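PDB 6SKI: putative type VI secretion protein from Escherichia coli, which is thought to act as a phospholipase effector toxin of the type VI secretion system, carried by binding to the VgrG spike. Local coordinates for residues Asp152-Val157 against Ser263-Lys268; Asp162-Arg167 against Arg204-Arg209; Lys369-His374 against Phe407-Val412. All coordinates share one frame; numbering follows the deposited sequence.

Contact 1. Residues Asp152-Val157 against Ser263-Lys268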
loop_
_atom_site.group_PDB
_atom_site.type_symbol
_atom_site.label_atom_id
_atom_site.label_comp_id
_atom_site.label_asym_id
_atom_site.label_seq_id
_atom_site.Cartn_x
_atom_site.Cartn_y
_atom_site.Cartn_z
ATOM N N ASP A 152 6.666 13.387 7.326
ATOM C CA ASP A 152 7.094 12.007 7.156
ATOM C C ASP A 152 6.079 11.220 6.345
ATOM O O ASP A 152 6.449 10.410 5.489
ATOM C CB ASP A 152 7.304 11.361 8.523
ATOM C CG ASP A 152 8.668 11.660 9.105
ATOM O OD1 ASP A 152 8.940 11.223 10.243
ATOM O OD2 ASP A 152 9.468 12.339 8.431
ATOM N N ILE A 153 4.791 11.439 6.610
ATOM C CA ILE A 153 3.754 10.794 5.808
ATOM C C ILE A 153 3.755 11.342 4.387
ATOM O O ILE A 153 3.524 10.602 3.423
ATOM C CB ILE A 153 2.378 10.955 6.473
ATOM C CG1 ILE A 153 2.424 10.433 7.905
ATOM C CG2 ILE A 153 1.316 10.230 5.676
ATOM C CD1 ILE A 153 2.501 8.938 7.999
ATOM N N PHE A 154 4.005 12.642 4.230
ATOM C CA PHE A 154 4.033 13.234 2.897
ATOM C C PHE A 154 5.140 12.627 2.047
ATOM O O PHE A 154 4.964 12.406 0.844
ATOM C CB PHE A 154 4.206 14.747 3.009
ATOM C CG PHE A 154 4.199 15.457 1.692
ATOM C CD1 PHE A 154 5.313 16.158 1.267
ATOM C CD2 PHE A 154 3.080 15.432 0.881
ATOM C CE1 PHE A 154 5.311 16.817 0.061
ATOM C CE2 PHE A 154 3.073 16.089 -0.328
ATOM C CZ PHE A 154 4.190 16.782 -0.739
ATOM N N GLU A 155 6.288 12.349 2.656
ATOM C CA GLU A 155 7.420 11.735 1.980
ATOM C C GLU A 155 7.464 10.229 2.188
ATOM O O GLU A 155 8.527 9.622 2.045
ATOM C CB GLU A 155 8.719 12.371 2.467
ATOM C CG GLU A 155 9.089 13.638 1.726
ATOM C CD GLU A 155 9.946 14.565 2.560
ATOM O OE1 GLU A 155 10.089 14.311 3.774
ATOM O OE2 GLU A 155 10.476 15.547 2.001
ATOM N N GLY A 156 6.327 9.620 2.525
ATOM C CA GLY A 156 6.327 8.244 2.987
ATOM C C GLY A 156 6.730 7.228 1.942
ATOM O O GLY A 156 7.211 6.150 2.284
ATOM N N VAL A 157 6.522 7.535 0.662
ATOM C CA VAL A 157 6.778 6.546 -0.385
ATOM C C VAL A 157 8.265 6.204 -0.450
ATOM O O VAL A 157 8.656 5.028 -0.440
ATOM C CB VAL A 157 6.251 7.059 -1.736
ATOM C CG1 VAL A 157 6.985 6.400 -2.883
ATOM C CG2 VAL A 157 4.758 6.830 -1.840
ATOM N N SER A 263 9.432 20.716 -0.592
ATOM C CA SER A 263 9.078 20.358 -1.955
ATOM C C SER A 263 8.461 18.964 -1.996
ATOM O O SER A 263 8.527 18.197 -1.033
ATOM C CB SER A 263 10.306 20.412 -2.863
ATOM O OG SER A 263 11.438 19.847 -2.226
ATOM N N ASN A 264 7.842 18.650 -3.130
ATOM C CA ASN A 264 7.231 17.341 -3.299
ATOM C C ASN A 264 8.288 16.242 -3.197
ATOM O O ASN A 264 9.460 16.473 -3.518
ATOM C CB ASN A 264 6.468 17.263 -4.628
ATOM C CG ASN A 264 7.364 17.406 -5.860
ATOM O OD1 ASN A 264 8.588 17.372 -5.782
ATOM N ND2 ASN A 264 6.732 17.564 -7.016
ATOM N N PRO A 265 7.929 15.060 -2.704
ATOM C CA PRO A 265 8.904 13.971 -2.649
ATOM C C PRO A 265 9.234 13.475 -4.045
ATOM O O PRO A 265 8.401 13.503 -4.954
ATOM C CB PRO A 265 8.182 12.900 -1.827
ATOM C CG PRO A 265 6.751 13.125 -2.169
ATOM C CD PRO A 265 6.605 14.620 -2.233
ATOM N N GLY A 266 10.469 13.020 -4.212
ATOM C CA GLY A 266 10.890 12.558 -5.515
ATOM C C GLY A 266 10.388 11.164 -5.810
ATOM O O GLY A 266 11.183 10.239 -5.996
ATOM N N VAL A 267 9.070 10.997 -5.855
ATOM C CA VAL A 267 8.481 9.691 -6.120
ATOM C C VAL A 267 8.415 9.478 -7.627
ATOM O O VAL A 267 7.976 10.355 -8.380
ATOM C CB VAL A 267 7.104 9.541 -5.452
ATOM C CG1 VAL A 267 7.175 10.000 -4.010
ATOM C CG2 VAL A 267 6.025 10.315 -6.187
ATOM N N LYS A 268 8.919 8.339 -8.074
ATOM C CA LYS A 268 8.939 7.976 -9.481
ATOM C C LYS A 268 7.828 6.963 -9.708
ATOM O O LYS A 268 7.893 5.838 -9.206
ATOM C CB LYS A 268 10.309 7.421 -9.863
ATOM C CG LYS A 268 11.334 8.504 -10.167
ATOM C CD LYS A 268 12.672 8.260 -9.476
ATOM C CE LYS A 268 12.864 6.809 -9.078
ATOM N NZ LYS A 268 14.194 6.582 -8.450
#
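E155 and P265 bring the two backbones closest together, their CA atoms 5.4 Å apart; two residues further on, V157 CA and V267 CA pair at 6.8 Å. The chains run almost in step, with end-to-end directions 24° apart. One side is a junction: helix 144-154 stops, E155 leaves helical geometry and then sits at the N-cap position of helix 156-178. The other side is irregular chain, turned at G266 by an inverse gamma turn with a weak bond from V267 N back to P265 O.

P265 packs between F154 and E155. Its CD approaches F154 CE1 to 3.4 Å, the proline ring and the F154 side chain crossing at about a right angle. F154 has CG anti to its own nitrogen (chi1 -178°), which carries the ring out beside 263-265, where the carbonyl oxygen of S263 lies at the ring's edge, in its plane. On the other flank, the CG of E155 touches P265 CB at 3.7 Å, while the carboxylate beyond it turns away from the proline and makes a salt bridge through OE1 with R262 NH2.

In this α/β-hydrolase-like fold, 263-268 belongs to the long connection between the parallel strands 237-243 and 278-284, within the Tle1-like catalytic family region, so the contact fastens that connection to the start of a helix flanking the sheet.

Further along, V157 and V267 meet methyl to methyl, CG1 to CG1 at 3.8 Å, with their side chains set crosswise. V157 also packs on A201 and H205 of helix 198-211, and F154 reaches M58 and I253.

Contact 2. Residues Asp162-Arg167 against Arg204-Arg209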
loop_
_atom_site.group_PDB
_atom_site.type_symbol
_atom_site.label_atom_id
_atom_site.label_comp_id
_atom_site.label_asym_id
_atom_site.label_seq_id
_atom_site.Cartn_x
_atom_site.Cartn_y
_atom_site.Cartn_z
ATOM N N ASP A 162 13.049 2.807 1.279
ATOM C CA ASP A 162 14.261 2.625 2.076
ATOM C C ASP A 162 14.080 1.526 3.121
ATOM O O ASP A 162 14.959 0.665 3.305
ATOM C CB ASP A 162 14.631 3.940 2.759
ATOM C CG ASP A 162 15.177 4.965 1.791
ATOM O OD1 ASP A 162 14.811 4.914 0.600
ATOM O OD2 ASP A 162 15.969 5.830 2.221
ATOM N N GLU A 163 12.936 1.539 3.807
ATOM C CA GLU A 163 12.600 0.448 4.710
ATOM C C GLU A 163 12.563 -0.877 3.967
ATOM O O GLU A 163 12.928 -1.915 4.525
ATOM C CB GLU A 163 11.256 0.727 5.386
ATOM C CG GLU A 163 10.548 -0.508 5.915
ATOM C CD GLU A 163 9.387 -0.174 6.827
ATOM O OE1 GLU A 163 8.616 -1.096 7.172
ATOM O OE2 GLU A 163 9.243 1.009 7.200
ATOM N N ALA A 164 12.151 -0.853 2.701
ATOM C CA ALA A 164 12.162 -2.060 1.889
ATOM C C ALA A 164 13.580 -2.542 1.643
ATOM O O ALA A 164 13.825 -3.746 1.598
ATOM C CB ALA A 164 11.448 -1.811 0.564
ATOM N N MET A 165 14.524 -1.620 1.461
ATOM C CA MET A 165 15.918 -2.041 1.317
ATOM C C MET A 165 16.425 -2.717 2.586
ATOM O O MET A 165 17.078 -3.771 2.526
ATOM C CB MET A 165 16.813 -0.856 0.962
ATOM C CG MET A 165 16.213 0.097 -0.026
ATOM S SD MET A 165 16.595 -0.363 -1.715
ATOM C CE MET A 165 15.296 0.494 -2.597
ATOM N N GLU A 166 16.132 -2.130 3.747
ATOM C CA GLU A 166 16.561 -2.766 4.995
ATOM C C GLU A 166 15.896 -4.128 5.183
ATOM O O GLU A 166 16.533 -5.091 5.637
ATOM C CB GLU A 166 16.283 -1.859 6.192
ATOM C CG GLU A 166 17.142 -0.606 6.239
ATOM C CD GLU A 166 16.372 0.662 5.944
ATOM O OE1 GLU A 166 16.843 1.457 5.104
ATOM O OE2 GLU A 166 15.306 0.871 6.561
ATOM N N ARG A 167 14.621 -4.233 4.823
ATOM C CA ARG A 167 13.917 -5.501 4.953
ATOM C C ARG A 167 14.414 -6.526 3.937
ATOM O O ARG A 167 14.392 -7.731 4.206
ATOM C CB ARG A 167 12.418 -5.259 4.820
ATOM C CG ARG A 167 11.787 -4.581 6.014
ATOM C CD ARG A 167 11.189 -5.604 6.961
ATOM N NE ARG A 167 10.963 -5.047 8.290
ATOM C CZ ARG A 167 9.792 -4.590 8.718
ATOM N NH1 ARG A 167 8.733 -4.623 7.922
ATOM N NH2 ARG A 167 9.678 -4.100 9.945
ATOM N N ARG A 204 5.816 1.182 -7.203
ATOM C CA ARG A 204 6.285 1.752 -8.453
ATOM C C ARG A 204 7.613 2.454 -8.240
ATOM O O ARG A 204 8.572 2.215 -8.985
ATOM C CB ARG A 204 5.229 2.700 -9.012
ATOM C CG ARG A 204 3.960 1.977 -9.414
ATOM C CD ARG A 204 2.787 2.914 -9.552
ATOM N NE ARG A 204 2.894 3.780 -10.716
ATOM C CZ ARG A 204 1.850 4.212 -11.410
ATOM N NH1 ARG A 204 0.629 3.853 -11.054
ATOM N NH2 ARG A 204 2.026 4.997 -12.460
ATOM N N HIS A 205 7.722 3.229 -7.158
ATOM C CA HIS A 205 8.990 3.877 -6.863
ATOM C C HIS A 205 10.092 2.843 -6.723
ATOM O O HIS A 205 11.149 2.967 -7.352
ATOM C CB HIS A 205 8.871 4.723 -5.597
ATOM C CG HIS A 205 10.035 5.637 -5.372
ATOM N ND1 HIS A 205 10.868 5.524 -4.283
ATOM C CD2 HIS A 205 10.510 6.671 -6.103
ATOM C CE1 HIS A 205 11.804 6.453 -4.348
ATOM N NE2 HIS A 205 11.607 7.164 -5.442
ATOM N N PHE A 206 9.827 1.774 -5.968
ATOM C CA PHE A 206 10.834 0.735 -5.816
ATOM C C PHE A 206 11.239 0.184 -7.170
ATOM O O PHE A 206 12.434 0.072 -7.468
ATOM C CB PHE A 206 10.314 -0.377 -4.910
ATOM C CG PHE A 206 11.306 -1.473 -4.670
ATOM C CD1 PHE A 206 12.220 -1.383 -3.640
ATOM C CD2 PHE A 206 11.325 -2.592 -5.478
ATOM C CE1 PHE A 206 13.132 -2.390 -3.425
ATOM C CE2 PHE A 206 12.232 -3.597 -5.267
ATOM C CZ PHE A 206 13.136 -3.499 -4.241
ATOM N N ALA A 207 10.258 -0.095 -8.031
ATOM C CA ALA A 207 10.589 -0.651 -9.334
ATOM C C ALA A 207 11.497 0.296 -10.097
ATOM O O ALA A 207 12.480 -0.135 -10.711
ATOM C CB ALA A 207 9.317 -0.942 -10.124
ATOM N N ASN A 208 11.230 1.598 -9.999
ATOM C CA ASN A 208 12.065 2.555 -10.707
ATOM C C ASN A 208 13.473 2.562 -10.135
ATOM O O ASN A 208 14.453 2.626 -10.884
ATOM C CB ASN A 208 11.437 3.942 -10.650
ATOM C CG ASN A 208 10.318 4.107 -11.652
ATOM O OD1 ASN A 208 9.215 4.518 -11.306
ATOM N ND2 ASN A 208 10.596 3.780 -12.906
ATOM N N ARG A 209 13.593 2.446 -8.812
ATOM C CA ARG A 209 14.914 2.351 -8.207
ATOM C C ARG A 209 15.641 1.105 -8.691
ATOM O O ARG A 209 16.870 1.100 -8.802
ATOM C CB ARG A 209 14.797 2.354 -6.686
ATOM C CG ARG A 209 14.227 3.638 -6.132
ATOM C CD ARG A 209 14.168 3.617 -4.624
ATOM N NE ARG A 209 15.498 3.574 -4.032
ATOM C CZ ARG A 209 15.778 3.982 -2.799
ATOM N NH1 ARG A 209 14.819 4.466 -2.027
ATOM N NH2 ARG A 209 17.016 3.905 -2.340
#
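M165 and R209 lie at the heart of a helix-helix crossing that belongs to an α/β-hydrolase-like fold: helix 156-178 lies between strands 121-128 and 184-195 in the chain, and helix 198-211 makes the next β-α-β crossover, from strand 184-195 to strand 237-243. The latter helix begins within a G-x-S-x-G sequence, consistent with a nucleophile elbow. The two short axes approach to 11.1 Å at a crossing angle of -66°, a distance bridged by long side chains.

The guanidinium of R209 is met in two different ways. From above one face comes the methyl end of M165, its CE 3.4 Å from R209 NE and offset toward the rim of the group. M165 gets there because its chain bends at chi2 (-89°), swinging the thioether toward the other helix. At the guanidinium's edge, D162 OD1 lies close to the plane and accepts a hydrogen bond from R209 NH1, 2.7 Å long. This bond is also the salt bridge between the two helices; the carboxylate and guanidinium planes stand 70° apart, and OD1 alone of the two oxygens makes the bond.

The same M165 methyl also serves F206, with CE 3.7 Å from F206 CE1. A164 fills in beside it, its CB directed toward the second helix and 4.3 Å from F206 CD1. Behind the contact, F206 meets F191 edge-to-face and A164 packs on I128, so both helices rest on the sheet. I217 of helix 215-225 touches both M165 and R209.

T161 OG1 shares weak hydrogen bonds with R209 NH1 and H205 ND1, giving that NH1 a second partner beside D162 OD1.

Contact 3. Residues Lys369-His374 against Phe407-Val412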
loop_
_atom_site.group_PDB
_atom_site.type_symbol
_atom_site.label_atom_id
_atom_site.label_comp_id
_atom_site.label_asym_id
_atom_site.label_seq_id
_atom_site.Cartn_x
_atom_site.Cartn_y
_atom_site.Cartn_z
ATOM N N LYS A 369 -25.176 3.531 -9.149
ATOM C CA LYS A 369 -26.318 2.805 -9.695
ATOM C C LYS A 369 -26.489 1.440 -9.048
ATOM O O LYS A 369 -27.618 0.968 -8.883
ATOM C CB LYS A 369 -26.156 2.653 -11.205
ATOM C CG LYS A 369 -27.327 1.987 -11.893
ATOM C CD LYS A 369 -26.980 1.624 -13.324
ATOM C CE LYS A 369 -28.214 1.181 -14.087
ATOM N NZ LYS A 369 -29.072 0.277 -13.274
ATOM N N HIS A 370 -25.388 0.791 -8.677
ATOM C CA HIS A 370 -25.425 -0.570 -8.171
ATOM C C HIS A 370 -25.197 -0.658 -6.672
ATOM O O HIS A 370 -25.344 -1.742 -6.104
ATOM C CB HIS A 370 -24.381 -1.417 -8.901
ATOM C CG HIS A 370 -24.534 -1.400 -10.390
ATOM N ND1 HIS A 370 -25.594 -1.997 -11.035
ATOM C CD2 HIS A 370 -23.772 -0.840 -11.358
ATOM C CE1 HIS A 370 -25.474 -1.814 -12.338
ATOM N NE2 HIS A 370 -24.376 -1.116 -12.560
ATOM N N ILE A 371 -24.860 0.452 -6.019
ATOM C CA ILE A 371 -24.628 0.460 -4.581
ATOM C C ILE A 371 -25.867 0.898 -3.811
ATOM O O ILE A 371 -26.100 0.401 -2.698
ATOM C CB ILE A 371 -23.433 1.374 -4.238
ATOM C CG1 ILE A 371 -22.142 0.805 -4.822
ATOM C CG2 ILE A 371 -23.277 1.545 -2.741
ATOM C CD1 ILE A 371 -21.255 1.843 -5.468
ATOM N N LEU A 372 -26.686 1.768 -4.383
ATOM C CA LEU A 372 -27.865 2.323 -3.736
ATOM C C LEU A 372 -29.004 1.317 -3.596
ATOM O O LEU A 372 -29.720 1.359 -2.589
ATOM C CB LEU A 372 -28.347 3.552 -4.506
ATOM C CG LEU A 372 -27.385 4.737 -4.469
ATOM C CD1 LEU A 372 -28.027 5.957 -5.093
ATOM C CD2 LEU A 372 -26.927 5.027 -3.053
ATOM N N PRO A 373 -29.236 0.416 -4.561
ATOM C CA PRO A 373 -30.325 -0.556 -4.391
ATOM C C PRO A 373 -30.133 -1.516 -3.230
ATOM O O PRO A 373 -31.059 -2.278 -2.930
ATOM C CB PRO A 373 -30.319 -1.303 -5.726
ATOM C CG PRO A 373 -29.874 -0.271 -6.674
ATOM C CD PRO A 373 -28.729 0.354 -5.944
ATOM N N HIS A 374 -28.979 -1.507 -2.568
ATOM C CA HIS A 374 -28.703 -2.430 -1.478
ATOM C C HIS A 374 -28.756 -1.746 -0.120
ATOM O O HIS A 374 -28.408 -2.359 0.892
ATOM C CB HIS A 374 -27.347 -3.097 -1.699
ATOM C CG HIS A 374 -27.267 -3.860 -2.981
ATOM N ND1 HIS A 374 -27.912 -5.061 -3.175
ATOM C CD2 HIS A 374 -26.636 -3.581 -4.145
ATOM C CE1 HIS A 374 -27.680 -5.490 -4.401
ATOM N NE2 HIS A 374 -26.902 -4.613 -5.010
ATOM N N PHE A 407 -27.448 7.659 3.369
ATOM C CA PHE A 407 -27.470 6.296 2.867
ATOM C C PHE A 407 -27.241 5.353 4.036
ATOM O O PHE A 407 -26.265 5.506 4.778
ATOM C CB PHE A 407 -26.399 6.090 1.798
ATOM C CG PHE A 407 -26.431 4.734 1.164
ATOM C CD1 PHE A 407 -27.549 4.303 0.481
ATOM C CD2 PHE A 407 -25.340 3.892 1.251
ATOM C CE1 PHE A 407 -27.577 3.061 -0.101
ATOM C CE2 PHE A 407 -25.366 2.649 0.670
ATOM C CZ PHE A 407 -26.487 2.234 -0.007
ATOM N N GLU A 408 -28.147 4.393 4.208
ATOM C CA GLU A 408 -28.044 3.400 5.268
ATOM C C GLU A 408 -27.968 2.017 4.644
ATOM O O GLU A 408 -28.911 1.580 3.979
ATOM C CB GLU A 408 -29.232 3.482 6.226
ATOM C CG GLU A 408 -29.280 4.739 7.062
ATOM C CD GLU A 408 -30.674 5.327 7.148
ATOM O OE1 GLU A 408 -31.376 5.054 8.144
ATOM O OE2 GLU A 408 -31.070 6.062 6.217
ATOM N N ARG A 409 -26.855 1.332 4.870
ATOM C CA ARG A 409 -26.685 -0.051 4.458
ATOM C C ARG A 409 -26.012 -0.793 5.597
ATOM O O ARG A 409 -25.115 -0.255 6.246
ATOM C CB ARG A 409 -25.854 -0.166 3.178
ATOM C CG ARG A 409 -25.809 -1.570 2.617
ATOM C CD ARG A 409 -25.270 -1.588 1.205
ATOM N NE ARG A 409 -24.103 -0.733 1.059
ATOM C CZ ARG A 409 -23.172 -0.903 0.130
ATOM N NH1 ARG A 409 -23.275 -1.899 -0.736
ATOM N NH2 ARG A 409 -22.139 -0.079 0.070
ATOM N N MET A 410 -26.451 -2.016 5.855
ATOM C CA MET A 410 -25.984 -2.765 7.008
ATOM C C MET A 410 -25.340 -4.068 6.563
ATOM O O MET A 410 -25.824 -4.726 5.637
ATOM C CB MET A 410 -27.132 -3.053 7.976
ATOM C CG MET A 410 -27.516 -1.869 8.847
ATOM S SD MET A 410 -26.627 -1.826 10.410
ATOM C CE MET A 410 -26.628 -3.562 10.835
ATOM N N ALA A 411 -24.243 -4.428 7.228
ATOM C CA ALA A 411 -23.549 -5.696 7.016
ATOM C C ALA A 411 -23.070 -5.832 5.570
ATOM O O ALA A 411 -23.455 -6.748 4.842
ATOM C CB ALA A 411 -24.439 -6.877 7.413
ATOM N N VAL A 412 -22.218 -4.897 5.164
ATOM C CA VAL A 412 -21.632 -4.931 3.827
ATOM C C VAL A 412 -20.562 -6.016 3.788
ATOM O O VAL A 412 -19.553 -5.918 4.499
ATOM C CB VAL A 412 -21.057 -3.563 3.432
ATOM C CG1 VAL A 412 -20.820 -3.507 1.936
ATOM C CG2 VAL A 412 -21.995 -2.451 3.862
#
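I371 is the first residue of 369-374 to reach the strand, and it does so with two groups. Its CG2 methyl, anti to its own nitrogen, sits over one face of the R409 guanidinium, 3.4 Å from R409 NH2. Its carbonyl oxygen points the same way, approaching F407 CZ obliquely and lying above that same guanidinium face, toward the rim. V412 CG1 covers the opposite face, over its centre, so the flat group lies between the I371 methyl and carbonyl on one side and V412 CG1 on the other. CG2 of I371 also brushes F407 CE2 at 4.1 Å.

Next comes L372. Its CB starts off away from the strand, yet the branch turns back and CD2 lands over the face of the F407 ring, 4.0 Å from the ring centroid and 28° off the normal: a CH-pi contact. The carbonyl oxygen of L372 lies in the plane of that ring, at its edge.

F407 and R409 point from the same side of strand 398-409, the middle strand of a three-stranded antiparallel sheet, between 328-341 and 376-386. The 369-374 loop, which leads into strand 376-386, thus folds over one face of this sheet. L377 and L332, from the two neighbouring strands, touch both L372 and F407, completing an apolar patch.

H374 ends the walk. Its CB packs on R409 CD at 3.9 Å, while its carbonyl oxygen lies against the R409 methylenes. The imidazole turns away to meet the ring of Y480 at about 40°. R409 itself bends at chi3 (44°), and its buried charged end is satisfied beyond the two segments, NH2 making a salt bridge with E328 and a hydrogen bond to T486 O.

Overall arrangement
From the N terminus, 152-157 comes first and waits about a hundred residues for 263-268, so contact 1 closes the largest loop. Contact 2 opens and closes within it, linking 162-167 to 204-209. The two share helix 156-178 and touch directly, H205 reaching G266 through a weak hydrogen bond and packing on V267; together they tie two helices beside the large mixed sheet to the loop ahead of strand 278-284. Contact 3 follows in series, closing a shorter loop that holds strand 376-386, helix 389-394 and most of strand 398-409. It lies on the other side of the chain's centre, its nearest atoms about 23 Å from contact 2 and about 26 Å from contact 1.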